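Local coordinates for protein agarase (Microbulbifer thermotolerans, PDB 3WZ1) that hydrolyses the beta-1,4-galactosidic linkages within agarose chains through its GH16 catalytic domain, releasing neoagarotetraose as the main product, at residues 48-53 / 120-125; 128-133 / 230-235. One frame throughout, in Å; residues are numbered along the deposited sequence.

Contact 1. Residues 48-53 / 120-125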
loop_
_atom_site.group_PDB
_atom_site.type_symbol
_atom_site.label_atom_id
_atom_site.label_comp_id
_atom_site.label_asym_id
_atom_site.label_seq_id
_atom_site.Cartn_x
_atom_site.Cartn_y
_atom_site.Cartn_z
ATOM N N GLU A 48 -2.639 9.678 -11.819
ATOM C CA GLU A 48 -3.630 9.861 -10.755
ATOM C C GLU A 48 -4.672 8.759 -10.853
ATOM O O GLU A 48 -5.007 8.312 -11.960
ATOM C CB GLU A 48 -4.295 11.230 -10.861
ATOM C CG GLU A 48 -3.321 12.361 -10.535
ATOM C CD GLU A 48 -3.491 13.577 -11.415
ATOM O OE1 GLU A 48 -3.601 14.692 -10.868
ATOM O OE2 GLU A 48 -3.480 13.390 -12.667
ATOM N N GLY A 49 -5.205 8.339 -9.718
ATOM C CA GLY A 49 -6.284 7.350 -9.663
ATOM C C GLY A 49 -5.805 5.927 -9.512
ATOM O O GLY A 49 -4.866 5.664 -8.758
ATOM N N PHE A 50 -6.449 5.036 -10.261
ATOM C CA PHE A 50 -6.430 3.590 -10.042
ATOM C C PHE A 50 -5.970 2.933 -11.340
ATOM O O PHE A 50 -5.599 3.613 -12.320
ATOM C CB PHE A 50 -7.879 3.187 -9.632
ATOM C CG PHE A 50 -8.102 1.728 -9.293
ATOM C CD1 PHE A 50 -7.363 1.071 -8.319
ATOM C CD2 PHE A 50 -9.114 1.009 -9.924
ATOM C CE1 PHE A 50 -7.596 -0.255 -8.021
ATOM C CE2 PHE A 50 -9.355 -0.324 -9.609
ATOM C CZ PHE A 50 -8.594 -0.959 -8.643
ATOM N N ILE A 51 -5.974 1.601 -11.371
ATOM C CA ILE A 51 -5.601 0.873 -12.599
ATOM C C ILE A 51 -6.642 1.008 -13.703
ATOM O O ILE A 51 -6.337 0.723 -14.869
ATOM C CB ILE A 51 -5.302 -0.620 -12.350
ATOM C CG1 ILE A 51 -6.483 -1.323 -11.666
ATOM C CG2 ILE A 51 -4.040 -0.780 -11.515
ATOM C CD1 ILE A 51 -6.409 -2.826 -11.753
ATOM N N ASN A 52 -7.855 1.417 -13.332
ATOM C CA ASN A 52 -8.960 1.596 -14.275
ATOM C C ASN A 52 -9.865 2.714 -13.733
ATOM O O ASN A 52 -9.550 3.304 -12.690
ATOM C CB ASN A 52 -9.670 0.251 -14.518
ATOM C CG ASN A 52 -10.337 -0.317 -13.273
ATOM O OD1 ASN A 52 -11.051 0.379 -12.561
ATOM N ND2 ASN A 52 -10.129 -1.616 -13.020
ATOM N N PRO A 53 -10.974 3.037 -14.427
ATOM C CA PRO A 53 -11.763 4.169 -13.964
ATOM C C PRO A 53 -12.580 4.002 -12.681
ATOM O O PRO A 53 -13.251 4.957 -12.266
ATOM C CB PRO A 53 -12.711 4.424 -15.143
ATOM C CG PRO A 53 -11.959 3.912 -16.330
ATOM C CD PRO A 53 -11.322 2.661 -15.804
ATOM N N TRP A 120 0.100 -0.829 -2.083
ATOM C CA TRP A 120 -0.356 -2.151 -2.489
ATOM C C TRP A 120 -0.236 -2.338 -4.000
ATOM O O TRP A 120 0.145 -1.421 -4.720
ATOM C CB TRP A 120 -1.783 -2.390 -2.002
ATOM C CG TRP A 120 -2.816 -1.492 -2.586
ATOM C CD1 TRP A 120 -2.919 -0.139 -2.437
ATOM C CD2 TRP A 120 -3.947 -1.892 -3.372
ATOM N NE1 TRP A 120 -4.037 0.323 -3.069
ATOM C CE2 TRP A 120 -4.680 -0.728 -3.670
ATOM C CE3 TRP A 120 -4.399 -3.113 -3.846
ATOM C CZ2 TRP A 120 -5.856 -0.753 -4.426
ATOM C CZ3 TRP A 120 -5.553 -3.140 -4.614
ATOM C CH2 TRP A 120 -6.272 -1.966 -4.892
ATOM N N PHE A 121 -0.550 -3.562 -4.429
ATOM C CA PHE A 121 -0.279 -4.041 -5.773
ATOM C C PHE A 121 -1.444 -4.820 -6.307
ATOM O O PHE A 121 -2.027 -5.609 -5.596
ATOM C CB PHE A 121 1.001 -4.907 -5.744
ATOM C CG PHE A 121 2.189 -4.097 -5.366
ATOM C CD1 PHE A 121 2.936 -3.450 -6.352
ATOM C CD2 PHE A 121 2.448 -3.827 -4.039
ATOM C CE1 PHE A 121 3.963 -2.579 -6.001
ATOM C CE2 PHE A 121 3.458 -2.950 -3.688
ATOM C CZ PHE A 121 4.206 -2.336 -4.668
ATOM N N LEU A 122 -1.789 -4.567 -7.558
ATOM C CA LEU A 122 -2.938 -5.227 -8.182
ATOM C C LEU A 122 -2.686 -5.497 -9.649
ATOM O O LEU A 122 -2.167 -4.646 -10.359
ATOM C CB LEU A 122 -4.193 -4.343 -8.035
ATOM C CG LEU A 122 -5.535 -4.942 -8.441
ATOM C CD1 LEU A 122 -5.901 -6.128 -7.561
ATOM C CD2 LEU A 122 -6.598 -3.860 -8.375
ATOM N N SER A 123 -3.072 -6.688 -10.097
ATOM C CA SER A 123 -2.978 -7.045 -11.511
ATOM C C SER A 123 -3.997 -6.271 -12.337
ATOM O O SER A 123 -5.022 -5.831 -11.816
ATOM C CB SER A 123 -3.144 -8.565 -11.703
ATOM O OG SER A 123 -4.432 -8.992 -11.305
ATOM N N ALA A 124 -3.726 -6.115 -13.631
ATOM C CA ALA A 124 -4.603 -5.334 -14.501
ATOM C C ALA A 124 -6.049 -5.828 -14.507
ATOM O O ALA A 124 -6.973 -5.036 -14.697
ATOM C CB ALA A 124 -4.055 -5.375 -15.912
ATOM N N ASP A 125 -6.228 -7.128 -14.310
ATOM C CA ASP A 125 -7.544 -7.755 -14.319
ATOM C C ASP A 125 -8.191 -7.856 -12.939
ATOM O O ASP A 125 -9.259 -8.462 -12.793
ATOM C CB ASP A 125 -7.497 -9.127 -15.031
ATOM C CG ASP A 125 -6.761 -10.211 -14.243
ATOM O OD1 ASP A 125 -6.307 -9.965 -13.109
ATOM O OD2 ASP A 125 -6.655 -11.348 -14.767
HETATM O O HOH W 1 -9.513 -4.772 -13.596
HETATM O O HOH W 2 -7.879 -2.638 -15.333
#
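With CG of Phe50 anti to the backbone N (chi1 -178°), the phenyl ring is carried across the gap between segment 48-53 and strand 116-123, where Leu122 meets it. Ile51 reaches over from the same loop, its CG1 branch set between N and the carbonyl carbon (chi1 56°). Phe50 and Ile51 converge on one methyl of Leu122: CD2 lies 3.5 Å from Phe50 CZ and equally 3.5 Å from Ile51 CD1. Ile51 and Leu122 cross at about a right angle, and Ile51 CD1 runs on to the backbone, 3.3 Å from Ser123 O. Within the loop, Ile51 CG1 sits 3.6 Å above the centre of the Phe50 ring and so covers one of its faces. The edge of that ring is used as well, since Phe50 CE1 meets Trp120 CH2 at 3.8 Å near the phenyl plane. Direct contact is thus apolar, and polar linkage comes through two waters: each donates to Ala124 O, water 2 at 2.6 Å, and accepts only a weak bond from Asn52 ND2. Farther along the segment, Ser123 OG donates to Asp125 OD1 over 2.8 Å and also meets the backbone N of Thr127 and Glu128, which ties down the turn. Trp62 meets the Phe50 ring with planes at about 35°, and Gly49 pairs with Ser91 of strand 87-94. Strand 116-123 itself runs between strands 128-135 and 232-239, where Trp120 packs on Glu129, the predicted nucleophile of this jelly-roll domain.

Contact 2. Residues 128-133 / 230-235; sequences EEIDVI and KPMYAI. With NA (sodium ion), chain C.
Glu128, Met232 and Lys230 bury the most surface here, and they divide the contact into a polar end and an apolar one. The carboxylate of Glu128 does two jobs. Its OE1 accepts the backbone N-H of Lys230 at 3.0 Å, nearly straight at 173°, on the syn side and tilted from the carboxylate plane. Its OE2 binds the sodium ion at 2.3 Å, in a site completed by Thr226, Gly227, Ser229 and a water. The extended Lys230 side chain crosses that of Glu128 at about a right angle, with Lys230 CD 3.4 Å from Glu128 OE2, and a water accepting from Lys230 NZ donates to Glu128 OE2 at 2.6 Å. The ammonium group has its salt bridge with Asp125 and a further bond to Thr127. With an alanine in place of Lys230, Asp125 is likely to be left without this ionic partner, and the flank of the metal-binding carboxylate would lose its aliphatic cover. Met232, with CG anti to its carbonyl carbon (chi1 -62°) and an extended chain beyond, sends CE between Glu128 CB and Ile130 CD1, 3.8 Å from each. Its sulfur, too, lies against Ile130. The CB of Glu129, the predicted nucleophile, is directed away from segment 230-235. The axes of the short strand segments 128-131 and 232-235 approach to 8.2 Å, with directions 38° apart, consistent with strand 116-123 pairing with both; side chains make the contact across it. Trp193 of strand 187-195 packs on Ile130 and Met232, while strand 150-158 pairs with 128-135 on its other edge, with His155 hydrogen-bonded to the backbone of Glu129.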
loop_
_atom_site.group_PDB
_atom_site.type_symbol
_atom_site.label_atom_id
_atom_site.label_comp_id
_atom_site.label_asym_id
_atom_site.label_seq_id
_atom_site.Cartn_x
_atom_site.Cartn_y
_atom_site.Cartn_z
ATOM N N GLU A 128 -5.403 -10.542 -8.734
ATOM C CA GLU A 128 -4.260 -10.849 -7.871
ATOM C C GLU A 128 -3.741 -9.571 -7.231
ATOM O O GLU A 128 -3.493 -8.580 -7.932
ATOM C CB GLU A 128 -3.157 -11.575 -8.662
ATOM C CG GLU A 128 -3.605 -12.941 -9.166
ATOM C CD GLU A 128 -2.610 -13.655 -10.037
ATOM O OE1 GLU A 128 -1.407 -13.283 -10.062
ATOM O OE2 GLU A 128 -3.070 -14.613 -10.725
ATOM N N GLU A 129 -3.585 -9.609 -5.905
ATOM C CA GLU A 129 -3.276 -8.433 -5.092
ATOM C C GLU A 129 -2.277 -8.775 -3.998
ATOM O O GLU A 129 -2.417 -9.807 -3.335
ATOM C CB GLU A 129 -4.563 -7.892 -4.451
ATOM C CG GLU A 129 -4.360 -6.831 -3.361
ATOM C CD GLU A 129 -5.658 -6.243 -2.830
ATOM O OE1 GLU A 129 -6.735 -6.475 -3.434
ATOM O OE2 GLU A 129 -5.617 -5.533 -1.805
ATOM N N ILE A 130 -1.296 -7.893 -3.788
ATOM C CA ILE A 130 -0.397 -7.967 -2.632
ATOM C C ILE A 130 -0.495 -6.652 -1.870
ATOM O O ILE A 130 -0.352 -5.583 -2.471
ATOM C CB ILE A 130 1.052 -8.232 -3.064
ATOM C CG1 ILE A 130 1.140 -9.597 -3.764
ATOM C CG2 ILE A 130 2.008 -8.199 -1.872
ATOM C CD1 ILE A 130 2.431 -9.857 -4.516
ATOM N N ASP A 131 -0.773 -6.735 -0.564
ATOM C CA ASP A 131 -0.877 -5.557 0.316
ATOM C C ASP A 131 0.340 -5.398 1.211
ATOM O O ASP A 131 0.528 -6.199 2.161
ATOM C CB ASP A 131 -2.104 -5.691 1.187
ATOM C CG ASP A 131 -3.323 -5.957 0.384
ATOM O OD1 ASP A 131 -3.628 -5.070 -0.464
ATOM O OD2 ASP A 131 -3.928 -7.031 0.549
ATOM N N VAL A 132 1.111 -4.343 0.967
ATOM C CA VAL A 132 2.360 -4.110 1.698
ATOM C C VAL A 132 2.059 -3.251 2.927
ATOM O O VAL A 132 2.179 -3.729 4.055
ATOM C CB VAL A 132 3.455 -3.502 0.790
ATOM C CG1 VAL A 132 4.736 -3.249 1.570
ATOM C CG2 VAL A 132 3.736 -4.418 -0.398
ATOM N N ILE A 133 1.641 -1.993 2.721
ATOM C CA ILE A 133 1.015 -1.206 3.801
ATOM C C ILE A 133 -0.496 -1.243 3.611
ATOM O O ILE A 133 -1.027 -0.860 2.550
ATOM C CB ILE A 133 1.508 0.260 3.893
ATOM C CG1 ILE A 133 3.012 0.322 4.129
ATOM C CG2 ILE A 133 0.737 1.016 4.982
ATOM C CD1 ILE A 133 3.576 1.718 4.199
ATOM N N LYS A 230 0.775 -12.665 -11.963
ATOM C CA LYS A 230 0.479 -11.638 -12.941
ATOM C C LYS A 230 1.258 -10.369 -12.626
ATOM O O LYS A 230 1.544 -10.090 -11.450
ATOM C CB LYS A 230 -1.024 -11.342 -12.983
ATOM C CG LYS A 230 -1.833 -12.536 -13.467
ATOM C CD LYS A 230 -3.335 -12.389 -13.271
ATOM C CE LYS A 230 -4.010 -13.621 -13.850
ATOM N NZ LYS A 230 -5.485 -13.691 -13.691
ATOM N N PRO A 231 1.614 -9.590 -13.665
ATOM C CA PRO A 231 2.227 -8.298 -13.352
ATOM C C PRO A 231 1.287 -7.450 -12.507
ATOM O O PRO A 231 0.066 -7.506 -12.702
ATOM C CB PRO A 231 2.432 -7.662 -14.718
ATOM C CG PRO A 231 2.396 -8.801 -15.698
ATOM C CD PRO A 231 1.434 -9.780 -15.117
ATOM N N MET A 232 1.838 -6.699 -11.554
ATOM C CA MET A 232 0.993 -5.888 -10.681
ATOM C C MET A 232 1.449 -4.442 -10.659
ATOM O O MET A 232 2.648 -4.149 -10.613
ATOM C CB MET A 232 0.998 -6.416 -9.247
ATOM C CG MET A 232 0.456 -7.825 -9.110
ATOM S SD MET A 232 0.380 -8.294 -7.375
ATOM C CE MET A 232 0.155 -10.068 -7.547
ATOM N N TYR A 233 0.470 -3.541 -10.655
ATOM C CA TYR A 233 0.723 -2.112 -10.602
ATOM C C TYR A 233 0.844 -1.670 -9.149
ATOM O O TYR A 233 0.106 -2.161 -8.283
ATOM C CB TYR A 233 -0.405 -1.332 -11.302
ATOM C CG TYR A 233 -0.442 -1.655 -12.776
ATOM C CD1 TYR A 233 -1.122 -2.770 -13.246
ATOM C CD2 TYR A 233 0.261 -0.871 -13.678
ATOM C CE1 TYR A 233 -1.086 -3.103 -14.584
ATOM C CE2 TYR A 233 0.295 -1.200 -15.025
ATOM C CZ TYR A 233 -0.382 -2.310 -15.449
ATOM O OH TYR A 233 -0.348 -2.656 -16.793
ATOM N N ALA A 234 1.769 -0.752 -8.889
ATOM C CA ALA A 234 1.892 -0.140 -7.573
ATOM C C ALA A 234 0.817 0.910 -7.376
ATOM O O ALA A 234 0.620 1.757 -8.254
ATOM C CB ALA A 234 3.269 0.483 -7.437
ATOM N N ILE A 235 0.160 0.885 -6.215
ATOM C CA ILE A 235 -0.902 1.824 -5.902
ATOM C C ILE A 235 -0.654 2.376 -4.511
ATOM O O ILE A 235 -0.369 1.635 -3.562
ATOM C CB ILE A 235 -2.292 1.140 -5.962
ATOM C CG1 ILE A 235 -2.475 0.408 -7.309
ATOM C CG2 ILE A 235 -3.397 2.143 -5.718
ATOM C CD1 ILE A 235 -3.690 -0.503 -7.342
HETATM NA NA NA C . -1.481 -16.164 -11.267
HETATM O O HOH W 3 -5.525 -15.344 -11.234
HETATM O O HOH W 4 -1.713 -16.143 -13.868
#

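The centres of the two contacts lie 9 Å apart in the GH16 catalytic domain, and along the chain contact 1 closes before contact 2 opens. Strand 116-123 joins them: it supplies one side of contact 1 and is the antiparallel neighbour of both strands of contact 2. Probable hydrogen bonds support this, from Phe121 N to Ile130 O (2.8 Å) and between Trp120 O and Ile235 N (2.7 Å). Contact 1 therefore fastens a loop to this central strand, while contact 2 joins its two neighbours beside the sodium site. Trp120 CE3 lies 3.4 Å from Glu129 OE2, which places Trp120 beside the predicted nucleophile.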